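Local coordinates for protein ribonucleoside-diphosphate reductase subunit beta (Clostridium botulinum, PDB 6ZJK) that carries a di-iron centre as the small (R2) subunit of ribonucleotide reductase, the enzyme that converts ribonucleoside diphosphates to deoxyribonucleotides, at residues A[37-45]-A[119-127]; A[106-117]-A[197-208]. All coordinates share one frame; numbering follows the deposited sequence.

Contact 1. Residues A[37-45]-A[119-127]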
loop_
_atom_site.group_PDB
_atom_site.type_symbol
_atom_site.label_atom_id
_atom_site.label_comp_id
_atom_site.label_asym_id
_atom_site.label_seq_id
_atom_site.Cartn_x
_atom_site.Cartn_y
_atom_site.Cartn_z
ATOM N N THR A 37 -1.884 -14.530 15.815
ATOM C CA THR A 37 -2.191 -15.063 14.492
ATOM C C THR A 37 -2.384 -16.569 14.590
ATOM O O THR A 37 -1.582 -17.262 15.229
ATOM C CB THR A 37 -1.091 -14.693 13.489
ATOM O OG1 THR A 37 -1.205 -13.296 13.172
ATOM C CG2 THR A 37 -1.199 -15.505 12.184
ATOM N N GLU A 38 -3.484 -17.057 14.017
ATOM C CA GLU A 38 -3.836 -18.476 14.047
ATOM C C GLU A 38 -3.393 -19.215 12.790
ATOM O O GLU A 38 -2.795 -20.288 12.887
ATOM C CB GLU A 38 -5.354 -18.649 14.227
ATOM C CG GLU A 38 -5.791 -20.099 14.059
ATOM C CD GLU A 38 -7.283 -20.343 14.275
ATOM O OE1 GLU A 38 -8.105 -19.425 14.014
ATOM O OE2 GLU A 38 -7.624 -21.483 14.671
ATOM N N SER A 39 -3.664 -18.663 11.603
ATOM C CA SER A 39 -3.273 -19.315 10.354
ATOM C C SER A 39 -3.233 -18.280 9.234
ATOM O O SER A 39 -3.675 -17.139 9.398
ATOM C CB SER A 39 -4.225 -20.458 9.994
ATOM O OG SER A 39 -5.551 -19.968 9.903
ATOM N N MET A 40 -2.734 -18.699 8.074
ATOM C CA MET A 40 -2.588 -17.867 6.877
ATOM C C MET A 40 -3.903 -17.476 6.266
ATOM O O MET A 40 -4.105 -16.388 5.898
ATOM C CB MET A 40 -1.685 -18.515 5.834
ATOM C CG MET A 40 -1.164 -17.596 4.749
ATOM S SD MET A 40 -0.008 -16.373 5.225
ATOM C CE MET A 40 1.404 -17.324 5.605
ATOM N N ILE A 41 -4.770 -18.427 6.135
ATOM C CA ILE A 41 -6.096 -18.202 5.672
ATOM C C ILE A 41 -7.049 -18.886 6.636
ATOM O O ILE A 41 -6.660 -19.725 7.385
ATOM C CB ILE A 41 -6.332 -18.669 4.232
ATOM C CG1 ILE A 41 -5.992 -20.122 4.060
ATOM C CG2 ILE A 41 -5.533 -17.833 3.268
ATOM C CD1 ILE A 41 -6.649 -20.741 2.875
ATOM N N ASN A 42 -8.299 -18.512 6.585
ATOM C CA ASN A 42 -9.352 -19.033 7.421
ATOM C C ASN A 42 -9.122 -18.903 8.942
ATOM O O ASN A 42 -9.732 -19.560 9.669
ATOM C CB ASN A 42 -9.735 -20.477 7.058
ATOM C CG ASN A 42 -10.294 -20.643 5.657
ATOM O OD1 ASN A 42 -11.171 -19.955 5.242
ATOM N ND2 ASN A 42 -9.789 -21.604 4.964
ATOM N N GLY A 43 -8.288 -18.010 9.404
ATOM C CA GLY A 43 -8.041 -17.885 10.825
ATOM C C GLY A 43 -8.972 -16.881 11.501
ATOM O O GLY A 43 -9.522 -15.987 10.856
ATOM N N ASN A 44 -9.145 -17.045 12.814
ATOM C CA ASN A 44 -10.017 -16.172 13.611
ATOM C C ASN A 44 -9.192 -14.983 14.097
ATOM O O ASN A 44 -8.738 -14.930 15.241
ATOM C CB ASN A 44 -10.615 -16.945 14.789
ATOM C CG ASN A 44 -11.645 -16.134 15.579
ATOM O OD1 ASN A 44 -12.285 -15.234 15.043
ATOM N ND2 ASN A 44 -11.795 -16.449 16.863
ATOM N N THR A 45 -9.067 -13.973 13.232
ATOM C CA THR A 45 -8.226 -12.808 13.491
ATOM C C THR A 45 -9.088 -11.576 13.726
ATOM O O THR A 45 -10.221 -11.492 13.247
ATOM C CB THR A 45 -7.276 -12.529 12.311
ATOM O OG1 THR A 45 -6.478 -11.360 12.581
ATOM C CG2 THR A 45 -8.074 -12.284 11.035
ATOM N N ARG A 119 -6.726 -9.328 1.062
ATOM C CA ARG A 119 -7.927 -9.317 1.798
ATOM C C ARG A 119 -8.504 -10.661 2.203
ATOM O O ARG A 119 -9.499 -10.714 2.842
ATOM C CB ARG A 119 -8.913 -8.410 1.074
ATOM C CG ARG A 119 -9.935 -9.009 0.158
ATOM C CD ARG A 119 -10.869 -7.929 -0.413
ATOM N NE ARG A 119 -11.286 -8.304 -1.762
ATOM C CZ ARG A 119 -12.454 -8.040 -2.338
ATOM N NH1 ARG A 119 -13.414 -7.393 -1.718
ATOM N NH2 ARG A 119 -12.669 -8.457 -3.564
ATOM N N TYR A 120 -7.814 -11.713 1.826
ATOM C CA TYR A 120 -8.210 -13.053 2.185
ATOM C C TYR A 120 -7.182 -13.619 3.135
ATOM O O TYR A 120 -7.368 -14.621 3.674
ATOM C CB TYR A 120 -8.350 -13.946 0.985
ATOM C CG TYR A 120 -9.543 -13.632 0.171
ATOM C CD1 TYR A 120 -9.481 -12.761 -0.874
ATOM C CD2 TYR A 120 -10.729 -14.180 0.449
ATOM C CE1 TYR A 120 -10.574 -12.464 -1.618
ATOM C CE2 TYR A 120 -11.820 -13.874 -0.290
ATOM C CZ TYR A 120 -11.713 -13.016 -1.321
ATOM O OH TYR A 120 -12.798 -12.727 -2.050
ATOM N N ILE A 121 -6.089 -12.932 3.325
ATOM C CA ILE A 121 -5.059 -13.362 4.210
ATOM C C ILE A 121 -5.382 -13.034 5.689
ATOM O O ILE A 121 -5.553 -11.918 6.028
ATOM C CB ILE A 121 -3.750 -12.699 3.841
ATOM C CG1 ILE A 121 -3.278 -13.188 2.481
ATOM C CG2 ILE A 121 -2.723 -12.970 4.883
ATOM C CD1 ILE A 121 -2.754 -14.588 2.422
ATOM N N THR A 122 -5.417 -14.039 6.549
ATOM C CA THR A 122 -5.756 -13.842 7.948
ATOM C C THR A 122 -4.661 -13.672 8.945
ATOM O O THR A 122 -4.893 -13.753 10.074
ATOM C CB THR A 122 -6.726 -14.883 8.471
ATOM O OG1 THR A 122 -6.202 -16.169 8.256
ATOM C CG2 THR A 122 -7.974 -14.800 7.763
ATOM N N ALA A 123 -3.460 -13.444 8.491
ATOM C CA ALA A 123 -2.305 -13.120 9.324
ATOM C C ALA A 123 -1.931 -11.664 9.074
ATOM O O ALA A 123 -1.371 -11.349 8.019
ATOM C CB ALA A 123 -1.123 -14.025 8.988
ATOM N N ALA A 124 -2.200 -10.788 10.050
ATOM C CA ALA A 124 -1.991 -9.356 9.842
ATOM C C ALA A 124 -0.537 -9.032 9.526
ATOM O O ALA A 124 -0.263 -8.097 8.766
ATOM C CB ALA A 124 -2.436 -8.563 11.074
ATOM N N GLU A 125 0.404 -9.783 10.088
ATOM C CA GLU A 125 1.802 -9.472 9.821
ATOM C C GLU A 125 2.167 -9.766 8.365
ATOM O O GLU A 125 3.054 -9.105 7.812
ATOM C CB GLU A 125 2.725 -10.245 10.779
ATOM C CG GLU A 125 2.728 -11.783 10.604
ATOM C CD GLU A 125 1.735 -12.502 11.515
ATOM O OE1 GLU A 125 0.631 -11.962 11.755
ATOM O OE2 GLU A 125 2.053 -13.621 11.989
ATOM N N VAL A 126 1.466 -10.704 7.712
ATOM C CA VAL A 126 1.658 -10.947 6.284
ATOM C C VAL A 126 0.950 -9.884 5.440
ATOM O O VAL A 126 1.449 -9.491 4.379
ATOM C CB VAL A 126 1.200 -12.372 5.904
ATOM C CG1 VAL A 126 1.337 -12.614 4.346
ATOM C CG2 VAL A 126 2.008 -13.418 6.675
ATOM N N SER A 127 -0.263 -9.491 5.849
ATOM C CA SER A 127 -0.969 -8.406 5.154
ATOM C C SER A 127 -0.194 -7.090 5.191
ATOM O O SER A 127 -0.224 -6.319 4.222
ATOM C CB SER A 127 -2.363 -8.223 5.736
ATOM O OG SER A 127 -3.210 -9.238 5.223
HETATM O O HOH W 1 -3.309 -11.532 12.598
HETATM O O HOH W 2 -5.292 -16.021 11.907
HETATM O O HOH W 3 -9.524 -16.597 4.443
#
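Thr122 turns its hydroxyl to the position between its backbone N and carbonyl carbon (chi1 56°), which puts OG1 among the backbone of 39-43. There Thr122 OG1 donates to Ser39 O at 2.9 Å, arriving from above the carbonyl plane, and takes the amide hydrogen of Gly43 N at 3.0 Å. The Thr122 backbone joins in: its N donates to Met40 O (2.8 Å), while its carbonyl oxygen receives a water that also binds Glu38 N. A second water links Asn42 N to Tyr120 O. At the other end, Glu125 has CG between its backbone N and carbonyl carbon (chi1 66°) and a bend at chi2, and this carries its carboxylate back to Thr37, which comes from the opposite direction. Thr37 OG1 donates to the syn lone pair of Glu125 OE1 at 2.7 Å; Glu125 OE2 is held by the amides of Lys55 and Tyr56. Beside this bond Thr37 CG2 packs on Ala123 CB at 3.5 Å. Met40, pointing away from 119-127 at its CB, folds its bent chain so that it crosses the Val126 side chain at about a right angle, SD 3.9 Å from Val126 CG2, and also packs on Glu251 and Leu252 of helix 225-255. A water accepting from Ala124 N donates to Thr37 OG1. The N-terminal loop is thus held mainly through its own backbone, with one threonine hydroxyl serving as both donor and acceptor and a probably ionised glutamate gripped by three donors.

Contact 2. Residues A[106-117]-A[197-208]. With FE (Fe (III) ion), chain H; FE (Fe (III) ion), chain G.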
loop_
_atom_site.group_PDB
_atom_site.type_symbol
_atom_site.label_atom_id
_atom_site.label_comp_id
_atom_site.label_asym_id
_atom_site.label_seq_id
_atom_site.Cartn_x
_atom_site.Cartn_y
_atom_site.Cartn_z
ATOM N N LEU A 106 2.851 -4.872 -16.071
ATOM C CA LEU A 106 3.053 -5.840 -14.992
ATOM C C LEU A 106 2.870 -5.243 -13.595
ATOM O O LEU A 106 2.136 -5.722 -12.831
ATOM C CB LEU A 106 4.377 -6.554 -15.126
ATOM C CG LEU A 106 4.586 -7.502 -16.283
ATOM C CD1 LEU A 106 5.882 -8.212 -16.196
ATOM C CD2 LEU A 106 3.461 -8.420 -16.599
ATOM N N ASP A 107 3.547 -4.158 -13.341
ATOM C CA ASP A 107 3.450 -3.474 -12.111
ATOM C C ASP A 107 2.053 -2.873 -11.914
ATOM O O ASP A 107 1.603 -2.821 -10.829
ATOM C CB ASP A 107 4.516 -2.440 -11.978
ATOM C CG ASP A 107 5.871 -3.016 -11.657
ATOM O OD1 ASP A 107 6.035 -3.791 -10.743
ATOM O OD2 ASP A 107 6.812 -2.653 -12.295
ATOM N N SER A 108 1.376 -2.453 -12.971
ATOM C CA SER A 108 0.062 -1.930 -12.839
ATOM C C SER A 108 -0.882 -2.999 -12.376
ATOM O O SER A 108 -1.645 -2.770 -11.527
ATOM C CB SER A 108 -0.428 -1.260 -14.127
ATOM O OG SER A 108 0.232 -0.059 -14.352
ATOM N N VAL A 109 -0.818 -4.188 -12.936
ATOM C CA VAL A 109 -1.713 -5.226 -12.495
ATOM C C VAL A 109 -1.345 -5.751 -11.106
ATOM O O VAL A 109 -2.165 -6.187 -10.421
ATOM C CB VAL A 109 -1.900 -6.403 -13.429
ATOM C CG1 VAL A 109 -2.544 -6.008 -14.705
ATOM C CG2 VAL A 109 -0.630 -7.106 -13.679
ATOM N N GLN A 110 -0.094 -5.669 -10.732
ATOM C CA GLN A 110 0.335 -6.065 -9.426
ATOM C C GLN A 110 -0.310 -5.092 -8.450
ATOM O O GLN A 110 -0.877 -5.499 -7.505
ATOM C CB GLN A 110 1.831 -6.012 -9.302
ATOM C CG GLN A 110 2.581 -7.137 -9.955
ATOM C CD GLN A 110 2.251 -8.470 -9.407
ATOM O OE1 GLN A 110 1.293 -9.072 -9.784
ATOM N NE2 GLN A 110 3.057 -8.928 -8.497
ATOM N N SER A 111 -0.302 -3.801 -8.733
ATOM C CA SER A 111 -0.908 -2.774 -7.887
ATOM C C SER A 111 -2.406 -2.930 -7.695
ATOM O O SER A 111 -2.934 -2.545 -6.713
ATOM C CB SER A 111 -0.644 -1.392 -8.427
ATOM O OG SER A 111 0.677 -1.060 -8.409
ATOM N N GLU A 112 -3.083 -3.486 -8.662
ATOM C CA GLU A 112 -4.455 -3.728 -8.575
ATOM C C GLU A 112 -4.797 -5.062 -7.982
ATOM O O GLU A 112 -5.793 -5.173 -7.364
ATOM C CB GLU A 112 -5.048 -3.706 -9.954
ATOM C CG GLU A 112 -5.123 -2.350 -10.570
ATOM C CD GLU A 112 -6.214 -1.519 -10.004
ATOM O OE1 GLU A 112 -6.057 -0.320 -10.044
ATOM O OE2 GLU A 112 -7.213 -2.065 -9.552
ATOM N N ASN A 113 -3.995 -6.079 -8.200
ATOM C CA ASN A 113 -4.314 -7.397 -7.711
ATOM C C ASN A 113 -3.890 -7.739 -6.287
ATOM O O ASN A 113 -4.563 -8.456 -5.647
ATOM C CB ASN A 113 -3.740 -8.452 -8.615
ATOM C CG ASN A 113 -4.239 -9.813 -8.300
ATOM O OD1 ASN A 113 -5.419 -10.052 -8.316
ATOM N ND2 ASN A 113 -3.351 -10.704 -8.034
ATOM N N LEU A 114 -2.742 -7.273 -5.864
ATOM C CA LEU A 114 -2.260 -7.531 -4.533
ATOM C C LEU A 114 -3.287 -7.288 -3.416
ATOM O O LEU A 114 -3.371 -8.063 -2.519
ATOM C CB LEU A 114 -0.994 -6.752 -4.271
ATOM C CG LEU A 114 0.200 -7.309 -4.993
ATOM C CD1 LEU A 114 1.454 -6.553 -4.736
ATOM C CD2 LEU A 114 0.359 -8.765 -4.677
ATOM N N PRO A 115 -4.061 -6.223 -3.514
ATOM C CA PRO A 115 -5.019 -6.024 -2.444
ATOM C C PRO A 115 -6.126 -7.013 -2.457
ATOM O O PRO A 115 -6.841 -7.120 -1.515
ATOM C CB PRO A 115 -5.579 -4.669 -2.728
ATOM C CG PRO A 115 -4.560 -3.986 -3.477
ATOM C CD PRO A 115 -3.756 -4.978 -4.206
ATOM N N ASN A 116 -6.272 -7.731 -3.540
ATOM C CA ASN A 116 -7.319 -8.702 -3.621
ATOM C C ASN A 116 -6.876 -9.997 -3.014
ATOM O O ASN A 116 -7.664 -10.792 -2.578
ATOM C CB ASN A 116 -7.682 -8.917 -5.064
ATOM C CG ASN A 116 -8.732 -7.978 -5.522
ATOM O OD1 ASN A 116 -8.655 -6.791 -5.292
ATOM N ND2 ASN A 116 -9.726 -8.512 -6.182
ATOM N N ILE A 117 -5.597 -10.195 -2.993
ATOM C CA ILE A 117 -5.093 -11.353 -2.419
ATOM C C ILE A 117 -5.051 -11.069 -0.953
ATOM O O ILE A 117 -5.531 -11.828 -0.180
ATOM C CB ILE A 117 -3.726 -11.630 -2.971
ATOM C CG1 ILE A 117 -3.881 -12.386 -4.262
ATOM C CG2 ILE A 117 -2.909 -12.426 -2.004
ATOM C CD1 ILE A 117 -2.612 -12.516 -5.016
ATOM N N ILE A 197 -1.568 -17.296 -6.655
ATOM C CA ILE A 197 -0.397 -17.082 -5.876
ATOM C C ILE A 197 0.792 -17.529 -6.665
ATOM O O ILE A 197 1.772 -16.905 -6.689
ATOM C CB ILE A 197 -0.451 -17.847 -4.541
ATOM C CG1 ILE A 197 -1.590 -17.358 -3.667
ATOM C CG2 ILE A 197 0.860 -17.754 -3.822
ATOM C CD1 ILE A 197 -1.398 -16.040 -3.039
ATOM N N MET A 198 0.657 -18.629 -7.353
ATOM C CA MET A 198 1.726 -19.159 -8.158
ATOM C C MET A 198 1.978 -18.236 -9.351
ATOM O O MET A 198 3.066 -18.025 -9.717
ATOM C CB MET A 198 1.420 -20.623 -8.517
ATOM C CG MET A 198 2.469 -21.422 -9.231
ATOM S SD MET A 198 4.058 -21.613 -8.553
ATOM C CE MET A 198 4.977 -22.084 -9.953
ATOM N N ALA A 199 0.935 -17.644 -9.892
ATOM C CA ALA A 199 1.062 -16.690 -10.987
ATOM C C ALA A 199 1.929 -15.514 -10.597
ATOM O O ALA A 199 2.809 -15.137 -11.307
ATOM C CB ALA A 199 -0.274 -16.222 -11.397
ATOM N N ASN A 200 1.667 -14.946 -9.437
ATOM C CA ASN A 200 2.467 -13.897 -8.916
ATOM C C ASN A 200 3.902 -14.259 -8.845
ATOM O O ASN A 200 4.715 -13.501 -9.199
ATOM C CB ASN A 200 2.062 -13.665 -7.492
ATOM C CG ASN A 200 1.322 -12.415 -7.296
ATOM O OD1 ASN A 200 1.889 -11.378 -7.286
ATOM N ND2 ASN A 200 0.041 -12.520 -7.126
ATOM N N TYR A 201 4.206 -15.426 -8.292
ATOM C CA TYR A 201 5.567 -15.908 -8.135
ATOM C C TYR A 201 6.263 -15.988 -9.483
ATOM O O TYR A 201 7.342 -15.557 -9.637
ATOM C CB TYR A 201 5.582 -17.243 -7.357
ATOM C CG TYR A 201 6.922 -17.829 -7.054
ATOM C CD1 TYR A 201 7.853 -17.124 -6.405
ATOM C CD2 TYR A 201 7.236 -19.115 -7.418
ATOM C CE1 TYR A 201 9.075 -17.639 -6.166
ATOM C CE2 TYR A 201 8.455 -19.644 -7.157
ATOM C CZ TYR A 201 9.362 -18.902 -6.521
ATOM O OH TYR A 201 10.564 -19.330 -6.255
ATOM N N ILE A 202 5.582 -16.505 -10.470
ATOM C CA ILE A 202 6.128 -16.586 -11.809
ATOM C C ILE A 202 6.417 -15.202 -12.377
ATOM O O ILE A 202 7.482 -14.952 -12.804
ATOM C CB ILE A 202 5.199 -17.351 -12.725
ATOM C CG1 ILE A 202 5.249 -18.820 -12.387
ATOM C CG2 ILE A 202 5.587 -17.133 -14.158
ATOM C CD1 ILE A 202 4.082 -19.592 -12.874
ATOM N N LEU A 203 5.455 -14.313 -12.255
ATOM C CA LEU A 203 5.561 -12.951 -12.743
ATOM C C LEU A 203 6.782 -12.253 -12.262
ATOM O O LEU A 203 7.511 -11.763 -13.012
ATOM C CB LEU A 203 4.317 -12.171 -12.423
ATOM C CG LEU A 203 4.264 -10.681 -12.758
ATOM C CD1 LEU A 203 2.853 -10.206 -12.822
ATOM C CD2 LEU A 203 5.072 -9.804 -11.878
ATOM N N GLU A 204 7.035 -12.316 -10.992
ATOM C CA GLU A 204 8.165 -11.684 -10.382
ATOM C C GLU A 204 9.484 -12.361 -10.541
ATOM O O GLU A 204 10.467 -11.727 -10.652
ATOM C CB GLU A 204 7.859 -11.581 -8.917
ATOM C CG GLU A 204 6.527 -10.899 -8.712
ATOM C CD GLU A 204 6.385 -10.145 -7.428
ATOM O OE1 GLU A 204 6.416 -10.806 -6.421
ATOM O OE2 GLU A 204 6.217 -8.922 -7.456
ATOM N N GLY A 205 9.494 -13.673 -10.500
ATOM C CA GLY A 205 10.737 -14.408 -10.596
ATOM C C GLY A 205 11.165 -14.753 -11.999
ATOM O O GLY A 205 12.293 -15.222 -12.189
ATOM N N ILE A 206 10.297 -14.540 -12.994
ATOM C CA ILE A 206 10.626 -14.898 -14.376
ATOM C C ILE A 206 10.462 -13.703 -15.321
ATOM O O ILE A 206 11.423 -13.305 -15.990
ATOM C CB ILE A 206 9.777 -16.082 -14.856
ATOM C CG1 ILE A 206 10.020 -17.312 -13.956
ATOM C CG2 ILE A 206 10.107 -16.420 -16.328
ATOM C CD1 ILE A 206 11.455 -17.823 -13.975
ATOM N N TYR A 207 9.258 -13.114 -15.377
ATOM C CA TYR A 207 9.003 -12.076 -16.383
ATOM C C TYR A 207 9.874 -10.851 -16.131
ATOM O O TYR A 207 10.502 -10.336 -17.057
ATOM C CB TYR A 207 7.519 -11.676 -16.417
ATOM C CG TYR A 207 6.550 -12.820 -16.676
ATOM C CD1 TYR A 207 6.957 -13.975 -17.329
ATOM C CD2 TYR A 207 5.228 -12.748 -16.241
ATOM C CE1 TYR A 207 6.072 -15.027 -17.552
ATOM C CE2 TYR A 207 4.336 -13.794 -16.462
ATOM C CZ TYR A 207 4.766 -14.931 -17.114
ATOM O OH TYR A 207 3.897 -15.979 -17.344
ATOM N N PHE A 208 10.008 -10.482 -14.881
ATOM C CA PHE A 208 10.774 -9.346 -14.576
ATOM C C PHE A 208 12.241 -9.551 -14.799
ATOM O O PHE A 208 12.890 -8.665 -15.211
ATOM C CB PHE A 208 10.450 -8.769 -13.188
ATOM C CG PHE A 208 9.568 -7.582 -13.234
ATOM C CD1 PHE A 208 10.063 -6.353 -13.502
ATOM C CD2 PHE A 208 8.263 -7.710 -13.060
ATOM C CE1 PHE A 208 9.235 -5.285 -13.582
ATOM C CE2 PHE A 208 7.424 -6.654 -13.156
ATOM C CZ PHE A 208 7.921 -5.446 -13.416
HETATM FE FE FE H . 7.674 -4.344 -9.372
HETATM FE FE FE G . 7.308 -7.085 -7.599
HETATM O O HOH W 4 -0.904 -10.111 -7.626
HETATM O O HOH W 5 8.938 -5.685 -7.814
#
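Gln110 and Asn200 reach across between the two helices with their amide planes 54° apart. Gln110 NE2 donates to Asn200 OD1 at 3.0 Å, with the acceptor almost in the plane of the Gln110 amide and an N-H...O angle of 160°. A bend at chi2 swings the Gln110 amide along the interface, where NE2 also makes a weak bond of 3.3 Å to Glu204 OE2; the carboxylate there is turned steeply against the amide. Gln110 OE1 accepts from Tyr181 OH and from a water, and that water accepts from both Asn113 ND2 and Asn200 ND2. Asn200 itself is a knob in the hole formed by Gln110, Asn113, Leu114 and Ile117, its ND2 lying 3.4 Å from Ile117 CD1.

Towards the iron, Asp107 and the Phe208 ring cross obliquely, carboxylate and ring planes 40° apart, with Asp107 OD2 3.2 Å from Phe208 CZ. Asp107 OD2 is hydrogen-bonded to Tyr144, while OD1 binds one ferric ion at 2.2 Å. Leu106 slides past the ring in the opposite direction, bringing CB to 3.6 Å from Phe208 CE2, and Leu203 CD2 meets the ring edge in its plane. Glu204, extended beyond CG, sends OE2 to the second iron (2.1 Å), and a water bridges the two metals.

Glu137 binds both ions, His140 completes the protein ligands of the Asp107 iron, and Glu238 and His241 those of the other. Two nearly antiparallel helices, each giving one carboxylate to a carboxylate-bridged di-iron centre, are characteristic of the ferritin-like helical bundle of class I R2 proteins.

Overall arrangement
The centres of contact 1 and contact 2 lie about 20 Å apart. Contact 2 is about 5 Å from the centre of the chain in space, whereas contact 1 sits about 23 Å out, where the N-terminal loop meets the bundle. Along the chain their segments alternate: 37-45, then 106-117 on helix 90-118, then 119-127 leading into helix 124-151, and finally 197-208 on helix 190-220. Segments 106-117 and 119-127 adjoin, so the turn joining two consecutive bundle helices connects the contacts. Helix 124-151 also carries Glu137 and His140, and helix 225-255, which supplies Glu238 and His241, packs against Met40. The same helices therefore run from the loop-covered end to the di-iron centre.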